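Local coordinates for uncharacterized protein TP-0789 domain-containing protein (Nitrosomonas europaea ATCC 19718, PDB 3BUU), which is of unknown function but, as a LolA superfamily member, may carry a lipoprotein or another lipid-bearing ligand in its half-barrel fold, at residues Asn55-Ile60 / Lys218-Asp223; Gln47-Gly52 / Lys211-Pro216; Gly99-Gly104 / Ser203-Ser208; Asn29-Thr34 / Glu41-Tyr46. All coordinates share one frame; numbering follows the deposited sequence. Where two conformers were deposited one is given.

In the fold
The four contacts gather round four antiparallel strands that lie next to one another in the order 55-62, 39-51, 26-36 and 202-212. Contact 4 closes first along the chain, as the hairpin of 26-36 and 39-51. Contacts 1 and 2 then interlace, while contact 3 lies between their segments in sequence. In space they form two pairs: the centres of contacts 1 and 2 are about 10 Å apart and those of contacts 3 and 4 about 7 Å, with about 18 to 20 Å from one pair to the other. The chain after strand 202-212 thus packs on the turn end of 39-51 and 55-62, while 202-212 itself pairs with 26-36 and carries residues 99-104, consistent with the curved sheet of LolA relatives.

Contact 1: Asn55-Ile60 / Lys218-Asp223; sequences NSIVMI and KIFTKD
F220 lays the flat side of its ring against the side chain of N55, at the start of strand 55-62. The CB of N55 stands almost exactly above the ring centre, 3.4 Å from the centroid of F220 and 5° off the ring normal, a well-formed CH-pi contact. Beyond CB the amide of N55 continues over the same face, its plane turned only 18° from that of the ring, so that amide and phenyl are stacked. N55 ND2 ends 3.6 Å from F220 CB, and that amide nitrogen is hydrogen-bonded to the carbonyl of M73 on strand 70-74, which fixes how the amide is turned. The other face of the ring is taken by its own neighbour, I219, whose CG1 lies 3.6 Å above the plane of the F220 ring. Placed between these two, the ring presents its edge to the strand backbone, with F220 CE1 3.7 Å from S56 C and the I57 nitrogen near its plane. F220 is the centre of an inverse gamma turn, and its CG is anti to the carbonyl carbon (chi1 -66°), which sends the ring toward the strand. I57 meets the ring obliquely, its CG1 3.8 Å from F220 CD1, and extends CD1 to within 4.2 Å of the CD1 of I219. L72 of strand 70-74 and K51 of strand 39-51 also touch F220. With no hydrogen bond between the two segments, the loop after strand 202-212 is held here by dispersion, CH-pi and amide stacking, interactions that depend on close fit of the buried ring.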
loop_
_atom_site.group_PDB
_atom_site.type_symbol
_atom_site.label_atom_id
_atom_site.label_comp_id
_atom_site.label_asym_id
_atom_site.label_seq_id
_atom_site.Cartn_x
_atom_site.Cartn_y
_atom_site.Cartn_z
ATOM N N ASN A 55 0.673 -11.797 6.250
ATOM C CA ASN A 55 2.071 -11.628 6.647
ATOM C C ASN A 55 2.799 -10.829 5.611
ATOM O O ASN A 55 2.545 -10.956 4.428
ATOM C CB ASN A 55 2.809 -12.984 6.763
ATOM C CG ASN A 55 2.396 -13.761 7.945
ATOM O OD1 ASN A 55 1.736 -14.759 7.796
ATOM N ND2 ASN A 55 2.758 -13.308 9.129
ATOM N N SER A 56 3.788 -10.036 6.054
ATOM C CA SER A 56 4.698 -9.431 5.131
ATOM C C SER A 56 5.943 -9.012 5.897
ATOM O O SER A 56 5.941 -8.910 7.140
ATOM C CB SER A 56 4.090 -8.249 4.414
ATOM O OG SER A 56 3.812 -7.215 5.321
ATOM N N ILE A 57 7.003 -8.779 5.136
ATOM C CA ILE A 57 8.221 -8.155 5.647
ATOM C C ILE A 57 8.575 -7.017 4.719
ATOM O O ILE A 57 8.583 -7.184 3.489
ATOM C CB ILE A 57 9.381 -9.165 5.692
ATOM C CG1 ILE A 57 9.121 -10.206 6.776
ATOM C CG2 ILE A 57 10.722 -8.464 5.925
ATOM C CD1 ILE A 57 9.955 -11.470 6.677
ATOM N N VAL A 58 8.879 -5.863 5.305
ATOM C CA VAL A 58 9.296 -4.693 4.552
ATOM C C VAL A 58 10.676 -4.310 5.057
ATOM O O VAL A 58 10.839 -3.959 6.224
ATOM C CB VAL A 58 8.324 -3.530 4.744
ATOM C CG1 VAL A 58 8.813 -2.286 3.989
ATOM C CG2 VAL A 58 6.906 -3.930 4.245
HETATM N N MSE A 59 11.652 -4.366 4.166
HETATM C CA MSE A 59 13.062 -4.101 4.569
HETATM C C MSE A 59 13.566 -2.854 3.865
HETATM O O MSE A 59 13.508 -2.786 2.669
HETATM C CB MSE A 59 13.919 -5.280 4.154
HETATM C CG MSE A 59 13.712 -6.522 5.033
HETATM SE SE MSE A 59 14.557 -8.151 4.517
HETATM C CE MSE A 59 15.006 -7.735 2.692
ATOM N N ILE A 60 14.025 -1.866 4.631
ATOM C CA ILE A 60 14.544 -0.616 4.058
ATOM C C ILE A 60 15.952 -0.811 3.565
ATOM O O ILE A 60 16.799 -1.364 4.273
ATOM C CB ILE A 60 14.484 0.568 5.003
ATOM C CG1 ILE A 60 14.885 1.866 4.275
ATOM C CG2 ILE A 60 15.300 0.335 6.185
ATOM C CD1 ILE A 60 14.284 3.069 4.849
ATOM N N LYS A 218 7.304 -19.770 8.480
ATOM C CA LYS A 218 8.385 -19.706 9.405
ATOM C C LYS A 218 9.384 -18.570 9.191
ATOM O O LYS A 218 10.195 -18.334 10.034
ATOM C CB LYS A 218 9.112 -21.075 9.407
ATOM C CG LYS A 218 8.316 -22.198 10.072
ATOM C CD LYS A 218 8.937 -23.634 9.885
ATOM C CE LYS A 218 8.046 -24.749 10.417
ATOM N NZ LYS A 218 7.581 -24.401 11.792
ATOM N N ILE A 219 9.328 -17.832 8.093
ATOM C CA ILE A 219 10.173 -16.622 7.980
ATOM C C ILE A 219 9.578 -15.424 8.701
ATOM O O ILE A 219 10.274 -14.434 8.938
ATOM C CB ILE A 219 10.554 -16.200 6.512
ATOM C CG1 ILE A 219 9.361 -15.598 5.737
ATOM C CG2 ILE A 219 11.220 -17.362 5.801
ATOM C CD1 ILE A 219 9.788 -15.015 4.369
ATOM N N PHE A 220 8.297 -15.489 9.074
ATOM C CA PHE A 220 7.625 -14.306 9.611
ATOM C C PHE A 220 7.780 -14.295 11.113
ATOM O O PHE A 220 6.816 -14.447 11.864
ATOM C CB PHE A 220 6.193 -14.284 9.116
ATOM C CG PHE A 220 6.113 -14.080 7.638
ATOM C CD1 PHE A 220 6.427 -12.834 7.083
ATOM C CD2 PHE A 220 5.791 -15.126 6.799
ATOM C CE1 PHE A 220 6.377 -12.659 5.701
ATOM C CE2 PHE A 220 5.741 -14.966 5.444
ATOM C CZ PHE A 220 6.028 -13.726 4.876
ATOM N N THR A 221 9.039 -14.123 11.555
ATOM C CA THR A 221 9.396 -14.145 12.988
ATOM C C THR A 221 10.484 -13.112 13.270
ATOM O O THR A 221 11.236 -12.704 12.395
ATOM C CB THR A 221 9.971 -15.494 13.412
ATOM O OG1 THR A 221 11.281 -15.635 12.845
ATOM C CG2 THR A 221 9.054 -16.652 13.046
ATOM N N LYS A 222 10.558 -12.721 14.543
ATOM C CA LYS A 222 11.609 -11.838 15.003
ATOM C C LYS A 222 12.999 -12.415 14.807
ATOM O O LYS A 222 13.909 -11.706 14.430
ATOM C CB LYS A 222 11.376 -11.483 16.469
ATOM C CG LYS A 222 10.040 -10.815 16.736
ATOM C CD LYS A 222 9.918 -10.514 18.229
ATOM C CE LYS A 222 8.544 -9.967 18.580
ATOM N NZ LYS A 222 8.470 -9.601 20.025
ATOM N N ASP A 223 13.129 -13.733 14.935
ATOM C CA ASP A 223 14.431 -14.367 14.757
ATOM C C ASP A 223 14.940 -14.268 13.327
ATOM O O ASP A 223 16.134 -14.067 13.105
ATOM C CB ASP A 223 14.387 -15.821 15.197
ATOM C CG ASP A 223 14.322 -15.959 16.683
ATOM O OD1 ASP A 223 14.904 -15.109 17.402
ATOM O OD2 ASP A 223 13.664 -16.912 17.137
#

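Contact 2: Gln47-Gly52 / Lys211-Pro216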
loop_
_atom_site.group_PDB
_atom_site.type_symbol
_atom_site.label_atom_id
_atom_site.label_comp_id
_atom_site.label_asym_id
_atom_site.label_seq_id
_atom_site.Cartn_x
_atom_site.Cartn_y
_atom_site.Cartn_z
ATOM N N GLN A 47 12.571 -3.432 0.040
ATOM C CA GLN A 47 12.234 -4.722 -0.515
ATOM C C GLN A 47 11.066 -5.250 0.293
ATOM O O GLN A 47 11.118 -5.253 1.527
ATOM C CB GLN A 47 13.400 -5.709 -0.403
ATOM C CG GLN A 47 12.975 -7.085 -0.994
ATOM C CD GLN A 47 13.874 -8.246 -0.638
ATOM O OE1 GLN A 47 13.725 -8.850 0.426
ATOM N NE2 GLN A 47 14.763 -8.605 -1.545
ATOM N N VAL A 48 10.031 -5.726 -0.395
ATOM C CA VAL A 48 8.811 -6.211 0.245
ATOM C C VAL A 48 8.626 -7.691 -0.061
ATOM O O VAL A 48 8.684 -8.087 -1.234
ATOM C CB VAL A 48 7.598 -5.420 -0.255
ATOM C CG1 VAL A 48 6.343 -5.929 0.426
ATOM C CG2 VAL A 48 7.803 -3.941 0.053
ATOM N N LEU A 49 8.399 -8.484 0.993
ATOM C CA LEU A 49 8.001 -9.900 0.868
ATOM C C LEU A 49 6.531 -9.891 1.305
ATOM O O LEU A 49 6.233 -9.672 2.466
ATOM C CB LEU A 49 8.846 -10.744 1.809
ATOM C CG LEU A 49 10.347 -10.698 1.535
ATOM C CD1 LEU A 49 11.090 -11.579 2.553
ATOM C CD2 LEU A 49 10.665 -11.119 0.117
ATOM N N SER A 50 5.638 -10.137 0.356
ATOM C CA SER A 50 4.216 -9.986 0.560
ATOM C C SER A 50 3.474 -11.329 0.514
ATOM O O SER A 50 3.524 -12.044 -0.504
ATOM C CB SER A 50 3.658 -9.078 -0.506
ATOM O OG SER A 50 2.250 -8.997 -0.478
ATOM N N LYS A 51 2.754 -11.648 1.594
ATOM C CA LYS A 51 1.961 -12.825 1.684
ATOM C C LYS A 51 0.520 -12.434 2.043
ATOM O O LYS A 51 0.031 -12.654 3.151
ATOM C CB LYS A 51 2.572 -13.829 2.655
ATOM C CG LYS A 51 1.978 -15.198 2.537
ATOM C CD LYS A 51 2.715 -16.178 3.432
ATOM C CE LYS A 51 2.220 -17.566 3.194
ATOM N NZ LYS A 51 2.871 -18.445 4.221
ATOM N N GLY A 52 -0.114 -11.765 1.089
ATOM C CA GLY A 52 -1.467 -11.276 1.263
ATOM C C GLY A 52 -1.542 -10.269 2.395
ATOM O O GLY A 52 -0.624 -9.526 2.673
ATOM N N LYS A 211 8.128 -10.470 -8.495
ATOM C CA LYS A 211 8.296 -11.872 -8.859
ATOM C C LYS A 211 7.618 -12.710 -7.805
ATOM O O LYS A 211 7.620 -12.396 -6.602
ATOM C CB LYS A 211 9.762 -12.223 -8.972
ATOM C CG LYS A 211 10.496 -12.060 -7.723
ATOM C CD LYS A 211 11.977 -12.206 -7.925
ATOM C CE LYS A 211 12.595 -10.983 -8.493
ATOM N NZ LYS A 211 14.067 -11.146 -8.651
ATOM N N LEU A 212 7.047 -13.832 -8.248
ATOM C CA LEU A 212 6.433 -14.756 -7.284
ATOM C C LEU A 212 7.513 -15.423 -6.460
ATOM O O LEU A 212 8.627 -15.651 -6.943
ATOM C CB LEU A 212 5.560 -15.768 -8.033
ATOM C CG LEU A 212 4.346 -15.077 -8.711
ATOM C CD1 LEU A 212 3.569 -16.031 -9.595
ATOM C CD2 LEU A 212 3.442 -14.317 -7.798
ATOM N N ARG A 213 7.215 -15.711 -5.206
ATOM C CA ARG A 213 8.231 -16.271 -4.316
ATOM C C ARG A 213 7.517 -17.066 -3.261
ATOM O O ARG A 213 6.529 -16.582 -2.736
ATOM C CB ARG A 213 9.038 -15.128 -3.633
ATOM C CG ARG A 213 10.152 -15.660 -2.795
ATOM C CD ARG A 213 11.229 -14.704 -2.426
ATOM N NE ARG A 213 12.136 -15.363 -1.486
ATOM C CZ ARG A 213 13.157 -14.768 -0.890
ATOM N NH1 ARG A 213 13.419 -13.498 -1.155
ATOM N NH2 ARG A 213 13.893 -15.428 -0.005
ATOM N N ASP A 214 8.037 -18.229 -2.906
ATOM C CA ASP A 214 7.497 -18.989 -1.792
ATOM C C ASP A 214 7.917 -18.342 -0.476
ATOM O O ASP A 214 9.115 -18.097 -0.238
ATOM C CB ASP A 214 8.003 -20.432 -1.886
ATOM C CG ASP A 214 7.324 -21.352 -0.915
ATOM O OD1 ASP A 214 6.229 -21.040 -0.406
ATOM O OD2 ASP A 214 7.844 -22.443 -0.733
ATOM N N LEU A 215 6.950 -18.040 0.376
ATOM C CA LEU A 215 7.227 -17.350 1.624
ATOM C C LEU A 215 6.703 -18.202 2.765
ATOM O O LEU A 215 5.533 -18.087 3.155
ATOM C CB LEU A 215 6.586 -15.954 1.643
ATOM C CG LEU A 215 7.101 -15.018 0.516
ATOM C CD1 LEU A 215 6.270 -13.731 0.538
ATOM C CD2 LEU A 215 8.561 -14.701 0.682
ATOM N N PRO A 216 7.548 -19.087 3.293
ATOM C CA PRO A 216 7.094 -19.961 4.365
ATOM C C PRO A 216 6.644 -19.191 5.569
ATOM O O PRO A 216 7.228 -18.161 5.956
ATOM C CB PRO A 216 8.344 -20.801 4.686
ATOM C CG PRO A 216 9.187 -20.725 3.502
ATOM C CD PRO A 216 8.967 -19.315 2.955
HETATM O O HOH W 1 14.826 -11.464 0.959
HETATM O O HOH W 2 3.710 -20.728 1.874
#
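L215 turns its isobutyl group onto strand 39-51, and this is where the packing is closest. Its CD1 presses on the backbone, 3.4 Å from S50 O, while its CD2 lies 4.1 Å from the CB of L49; the two leucine side chains cross at a slant. Beside them K51 runs out fully extended. With CG anti to the backbone N (chi1 -166°), the chain carries its ammonium to the carbonyl of L215, where NZ donates a 2.9 Å hydrogen bond to L215 O at a C=O...N angle of 167°. Were K51 an alanine, L215 O would probably lose this donor and the loop a tie to the strand end. The same ammonium has a long, weak ion pair with E54 and a weak link through water to D214 OD1.

The other flank is much looser. R213, on the exposed side, reaches back in an extended chain and touches only the CD2 of L49, 3.9 Å from R213 NH1. A water joins that nitrogen to the amide oxygen of Q47, 2.9 Å from Q47 OE1, and R213 NH1 also donates a hydrogen bond to Q27 OE1. Strand 26-36 lies between strands 39-51 and 202-212, so the chain leaving 202-212 passes across the end of 26-36 to come down on 39-51, close to F220 farther along the same C-terminal loop.

Contact 3: Gly99-Gly104 / Ser203-Ser208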
loop_
_atom_site.group_PDB
_atom_site.type_symbol
_atom_site.label_atom_id
_atom_site.label_comp_id
_atom_site.label_asym_id
_atom_site.label_seq_id
_atom_site.Cartn_x
_atom_site.Cartn_y
_atom_site.Cartn_z
ATOM N N GLY A 99 6.970 10.297 3.920
ATOM C CA GLY A 99 6.184 11.131 3.046
ATOM C C GLY A 99 4.698 10.907 3.243
ATOM O O GLY A 99 4.232 10.913 4.377
ATOM N N GLN A 100 3.991 10.726 2.141
ATOM C CA GLN A 100 2.559 10.527 2.154
ATOM C C GLN A 100 2.168 9.059 2.198
ATOM O O GLN A 100 1.031 8.730 1.893
ATOM C CB GLN A 100 1.950 11.206 0.917
ATOM C CG GLN A 100 2.084 12.694 0.976
ATOM C CD GLN A 100 1.329 13.245 2.158
ATOM O OE1 GLN A 100 0.135 13.053 2.265
ATOM N NE2 GLN A 100 2.020 13.978 3.044
ATOM N N VAL A 101 3.110 8.181 2.583
ATOM C CA VAL A 101 2.904 6.740 2.572
ATOM C C VAL A 101 2.739 6.236 3.983
ATOM O O VAL A 101 3.590 6.514 4.847
ATOM C CB VAL A 101 4.075 6.057 1.866
ATOM C CG1 VAL A 101 3.801 4.559 1.716
ATOM C CG2 VAL A 101 4.318 6.694 0.475
ATOM N N ALA A 102 1.654 5.513 4.247
ATOM C CA ALA A 102 1.400 4.868 5.551
ATOM C C ALA A 102 2.067 3.486 5.536
ATOM O O ALA A 102 2.245 2.872 4.490
ATOM C CB ALA A 102 -0.066 4.722 5.760
ATOM N N ASN A 103 2.353 2.952 6.720
ATOM C CA ASN A 103 2.890 1.593 6.807
ATOM C C ASN A 103 2.045 0.589 6.029
ATOM O O ASN A 103 2.575 -0.240 5.295
ATOM C CB ASN A 103 2.976 1.180 8.269
ATOM C CG ASN A 103 4.092 1.891 9.017
ATOM O OD1 ASN A 103 5.121 2.219 8.438
ATOM N ND2 ASN A 103 3.875 2.111 10.308
ATOM N N GLY A 104 0.719 0.658 6.173
ATOM C CA GLY A 104 -0.139 -0.305 5.501
ATOM C C GLY A 104 -0.119 -0.159 3.992
ATOM O O GLY A 104 -0.405 -1.151 3.303
ATOM N N SER A 203 4.288 11.944 -2.856
ATOM C CA SER A 203 5.157 10.785 -2.882
ATOM C C SER A 203 4.871 9.958 -4.091
ATOM O O SER A 203 3.714 9.627 -4.386
ATOM C CB SER A 203 4.915 9.917 -1.633
ATOM O OG SER A 203 5.229 10.615 -0.430
ATOM N N VAL A 204 5.930 9.634 -4.830
ATOM C CA VAL A 204 5.847 8.825 -6.036
ATOM C C VAL A 204 6.467 7.476 -5.715
ATOM O O VAL A 204 7.672 7.389 -5.411
ATOM C CB VAL A 204 6.520 9.519 -7.245
ATOM C CG1 VAL A 204 6.450 8.641 -8.475
ATOM C CG2 VAL A 204 5.894 10.887 -7.495
ATOM N N LEU A 205 5.654 6.421 -5.800
ATOM C CA LEU A 205 6.060 5.040 -5.508
ATOM C C LEU A 205 6.209 4.279 -6.790
ATOM O O LEU A 205 5.239 4.161 -7.540
ATOM C CB LEU A 205 5.002 4.314 -4.651
ATOM C CG LEU A 205 4.738 4.856 -3.259
ATOM C CD1 LEU A 205 3.881 6.112 -3.282
ATOM C CD2 LEU A 205 4.076 3.811 -2.433
ATOM N N ASP A 206 7.414 3.766 -7.057
ATOM C CA ASP A 206 7.647 2.965 -8.240
ATOM C C ASP A 206 8.000 1.543 -7.841
ATOM O O ASP A 206 8.914 1.296 -7.021
ATOM C CB ASP A 206 8.799 3.560 -9.055
ATOM C CG ASP A 206 8.377 4.821 -9.791
ATOM O OD1 ASP A 206 7.325 4.791 -10.485
ATOM O OD2 ASP A 206 9.070 5.843 -9.703
ATOM N N TYR A 207 7.284 0.606 -8.445
ATOM C CA TYR A 207 7.381 -0.825 -8.156
ATOM C C TYR A 207 8.179 -1.493 -9.223
ATOM O O TYR A 207 7.877 -1.278 -10.400
ATOM C CB TYR A 207 5.993 -1.484 -8.078
ATOM C CG TYR A 207 5.237 -0.997 -6.917
ATOM C CD1 TYR A 207 5.163 -1.754 -5.782
ATOM C CD2 TYR A 207 4.596 0.269 -6.941
ATOM C CE1 TYR A 207 4.444 -1.269 -4.634
ATOM C CE2 TYR A 207 3.903 0.753 -5.847
ATOM C CZ TYR A 207 3.856 0.007 -4.700
ATOM O OH TYR A 207 3.144 0.517 -3.631
ATOM N N SER A 208 9.148 -2.331 -8.854
ATOM C CA SER A 208 10.012 -2.996 -9.850
ATOM C C SER A 208 10.337 -4.389 -9.383
ATOM O O SER A 208 10.289 -4.720 -8.189
ATOM C CB SER A 208 11.251 -2.157 -10.096
ATOM O OG SER A 208 12.029 -2.047 -8.958
#
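S203 OG accepts a hydrogen bond from the backbone nitrogen of Q100, 2.9 Å from Q100 N and almost perfectly straight, with an N-H...O angle of 175°. The hydroxyl sits anti to its own carbonyl carbon (chi1 -63°), which swings it toward residues 99 and 100, and there it also meets Q100 CB at 3.6 Å. G99 CA lies equally near S203 OG; a side chain there would run into the hydroxyl, and the positive phi of G99 suits glycine as well. On the apolar flank V101 sends one methyl, CG2, toward the strand. It meets L205 tip to tip, 3.8 Å from L205 CD1, and rests 3.9 Å from S203 CB.

LolA relatives are built as an incomplete beta-barrel with helical elements covering its concave side, and residues 99-102, a turn and the short strand 101-102 leading into helix 103-107, probably belong to such a covering part laid over strand 202-212.

The next shell sets these groups in place. T34 of the adjoining strand 26-36 hydrogen-bonds to S203 OG, giving that oxygen two polar partners in a buried setting. I32 of the same strand and I106 of helix 103-107 both pack on V101 and L205, enclosing the pair of branched side chains. Q100, whose chain bends at chi2, leads its amide away from S203 to E201, while its carbonyl oxygen receives the ammonium of K172.

Contact 4: Asn29-Thr34 / Glu41-Tyr46; sequences NVAIRT and EDLYRY
V30 with Y46 and I32 with Y44 form hydrogen-bonded antiparallel pairs flanking the non-hydrogen-bonded pair of A31 and R45, the short strand axes running at 164°. Beyond I32 the register slips by one residue: E41 N donates to T34 O at 2.9 Å, and between these points a water fills in, donating to I32 O and D42 O and accepting from T34 N.

V30, I32, Y44 and Y46 share one face. There the CD1 of I32 comes obliquely onto the Y46 ring, 3.6 Å from Y46 CE2, while V30 O lies at the ring edge. With CG anti to the carbonyl carbon (chi1 -58°), the Y46 ring is set beside I32, and it also touches L97 and T98 as well as V58 and I60 of the next strand. A serine in place of Y46 would probably leave the I32 methyl without its aromatic neighbour and open a gap beside L97 and T98.

On the other face A31 CB stands 3.6 Å from R45 NH1, whose guanidinium is drawn to E62 by a salt bridge through NE. L43 lies alongside R33, and in one of the two modelled positions of R33 the CD1 of L43 sits over the guanidinium face, 3.8 Å above its plane. At the turn end T34 and E41 run side by side, T34 CB 3.7 Å from E41 CG. This is an antiparallel beta-hairpin, with an apolar, aromatic face turned toward strand 96-98, consistent with the lined concave side of a LolA-like half-barrel.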
loop_
_atom_site.group_PDB
_atom_site.type_symbol
_atom_site.label_atom_id
_atom_site.label_comp_id
_atom_site.label_asym_id
_atom_site.label_seq_id
_atom_site.Cartn_x
_atom_site.Cartn_y
_atom_site.Cartn_z
ATOM N N ASN A 29 10.286 -4.703 -5.304
ATOM C CA ASN A 29 11.045 -3.534 -4.824
ATOM C C ASN A 29 10.211 -2.287 -4.998
ATOM O O ASN A 29 9.532 -2.122 -6.009
ATOM C CB ASN A 29 12.364 -3.387 -5.606
ATOM C CG ASN A 29 13.218 -4.635 -5.527
ATOM O OD1 ASN A 29 13.252 -5.349 -4.515
ATOM N ND2 ASN A 29 13.896 -4.921 -6.614
ATOM N N VAL A 30 10.300 -1.399 -4.012
ATOM C CA VAL A 30 9.560 -0.143 -4.038
ATOM C C VAL A 30 10.483 1.022 -3.786
ATOM O O VAL A 30 11.194 1.032 -2.768
ATOM C CB VAL A 30 8.427 -0.128 -2.964
ATOM C CG1 VAL A 30 7.506 1.069 -3.219
ATOM C CG2 VAL A 30 7.634 -1.447 -2.995
ATOM N N ALA A 31 10.490 1.983 -4.699
ATOM C CA ALA A 31 11.259 3.218 -4.529
ATOM C C ALA A 31 10.245 4.322 -4.263
ATOM O O ALA A 31 9.233 4.382 -4.955
ATOM C CB ALA A 31 12.026 3.545 -5.784
ATOM N N ILE A 32 10.480 5.139 -3.257
ATOM C CA ILE A 32 9.532 6.181 -2.887
ATOM C C ILE A 32 10.301 7.501 -2.895
ATOM O O ILE A 32 11.258 7.686 -2.139
ATOM C CB ILE A 32 8.903 5.969 -1.518
ATOM C CG1 ILE A 32 8.300 4.570 -1.452
ATOM C CG2 ILE A 32 7.893 7.065 -1.231
ATOM C CD1 ILE A 32 7.565 4.256 -0.108
ATOM N N ARG A 33 9.870 8.416 -3.756
ATOM C CA ARG A 33 10.466 9.751 -3.881
ATOM C C ARG A 33 9.410 10.748 -3.446
ATOM O O ARG A 33 8.380 10.889 -4.104
ATOM C CB ARG A 33 10.855 9.999 -5.345
ATOM C CG ARG A 33 11.954 9.070 -5.877
ATOM C CD ARG A 33 12.395 9.330 -7.335
ATOM N NE ARG A 33 13.619 8.612 -7.706
ATOM C CZ ARG A 33 13.661 7.316 -8.012
ATOM N NH1 ARG A 33 12.550 6.569 -8.013
ATOM N NH2 ARG A 33 14.829 6.767 -8.329
ATOM N N THR A 34 9.686 11.483 -2.373
ATOM C CA THR A 34 8.753 12.473 -1.861
ATOM C C THR A 34 9.348 13.852 -2.011
ATOM O O THR A 34 10.528 14.040 -1.672
ATOM C CB THR A 34 8.443 12.236 -0.391
ATOM O OG1 THR A 34 7.852 10.938 -0.230
ATOM C CG2 THR A 34 7.516 13.254 0.181
ATOM N N GLU A 41 12.567 15.067 0.125
ATOM C CA GLU A 41 13.119 14.007 0.956
ATOM C C GLU A 41 14.210 13.283 0.167
ATOM O O GLU A 41 14.161 13.257 -1.069
ATOM C CB GLU A 41 11.991 13.032 1.366
ATOM C CG GLU A 41 10.767 13.684 2.062
ATOM C CD GLU A 41 11.103 14.388 3.358
ATOM O OE1 GLU A 41 11.999 13.897 4.077
ATOM O OE2 GLU A 41 10.482 15.443 3.656
ATOM N N ASP A 42 15.165 12.669 0.872
ATOM C CA ASP A 42 16.049 11.693 0.264
ATOM C C ASP A 42 15.207 10.551 -0.326
ATOM O O ASP A 42 14.080 10.296 0.095
ATOM C CB ASP A 42 16.944 11.088 1.339
ATOM C CG ASP A 42 17.872 12.094 1.986
ATOM O OD1 ASP A 42 18.263 13.094 1.333
ATOM O OD2 ASP A 42 18.214 11.864 3.163
ATOM N N LEU A 43 15.731 9.831 -1.303
ATOM C CA LEU A 43 14.962 8.707 -1.874
ATOM C C LEU A 43 14.908 7.578 -0.814
ATOM O O LEU A 43 15.888 7.389 -0.119
ATOM C CB LEU A 43 15.684 8.230 -3.138
ATOM C CG LEU A 43 15.441 6.820 -3.681
ATOM C CD1 LEU A 43 14.096 6.674 -4.306
ATOM C CD2 LEU A 43 16.493 6.435 -4.702
ATOM N N TYR A 44 13.779 6.884 -0.684
ATOM C CA TYR A 44 13.681 5.702 0.140
ATOM C C TYR A 44 13.490 4.504 -0.769
ATOM O O TYR A 44 12.803 4.597 -1.805
ATOM C CB TYR A 44 12.482 5.819 1.098
ATOM C CG TYR A 44 12.734 6.666 2.336
ATOM C CD1 TYR A 44 12.779 6.070 3.569
ATOM C CD2 TYR A 44 13.017 8.043 2.268
ATOM C CE1 TYR A 44 13.027 6.794 4.730
ATOM C CE2 TYR A 44 13.274 8.785 3.416
ATOM C CZ TYR A 44 13.286 8.144 4.643
ATOM O OH TYR A 44 13.574 8.862 5.789
ATOM N N ARG A 45 14.094 3.381 -0.414
ATOM C CA ARG A 45 13.859 2.148 -1.161
ATOM C C ARG A 45 13.639 1.009 -0.203
ATOM O O ARG A 45 14.259 0.985 0.886
ATOM C CB ARG A 45 15.058 1.827 -2.063
ATOM C CG ARG A 45 15.336 2.795 -3.190
ATOM C CD ARG A 45 16.339 2.143 -4.145
ATOM N NE ARG A 45 16.927 3.093 -5.076
ATOM C CZ ARG A 45 16.476 3.286 -6.310
ATOM N NH1 ARG A 45 15.413 2.616 -6.739
ATOM N NH2 ARG A 45 17.066 4.161 -7.114
ATOM N N TYR A 46 12.772 0.081 -0.616
ATOM C CA TYR A 46 12.374 -1.042 0.209
ATOM C C TYR A 46 12.327 -2.302 -0.610
ATOM O O TYR A 46 12.016 -2.274 -1.794
ATOM C CB TYR A 46 10.950 -0.840 0.758
ATOM C CG TYR A 46 10.804 0.423 1.580
ATOM C CD1 TYR A 46 10.967 0.413 2.944
ATOM C CD2 TYR A 46 10.497 1.648 0.967
ATOM C CE1 TYR A 46 10.843 1.572 3.686
ATOM C CE2 TYR A 46 10.357 2.803 1.722
ATOM C CZ TYR A 46 10.533 2.755 3.055
ATOM O OH TYR A 46 10.409 3.906 3.796
HETATM O O HOH W 3 11.569 10.103 -0.609
#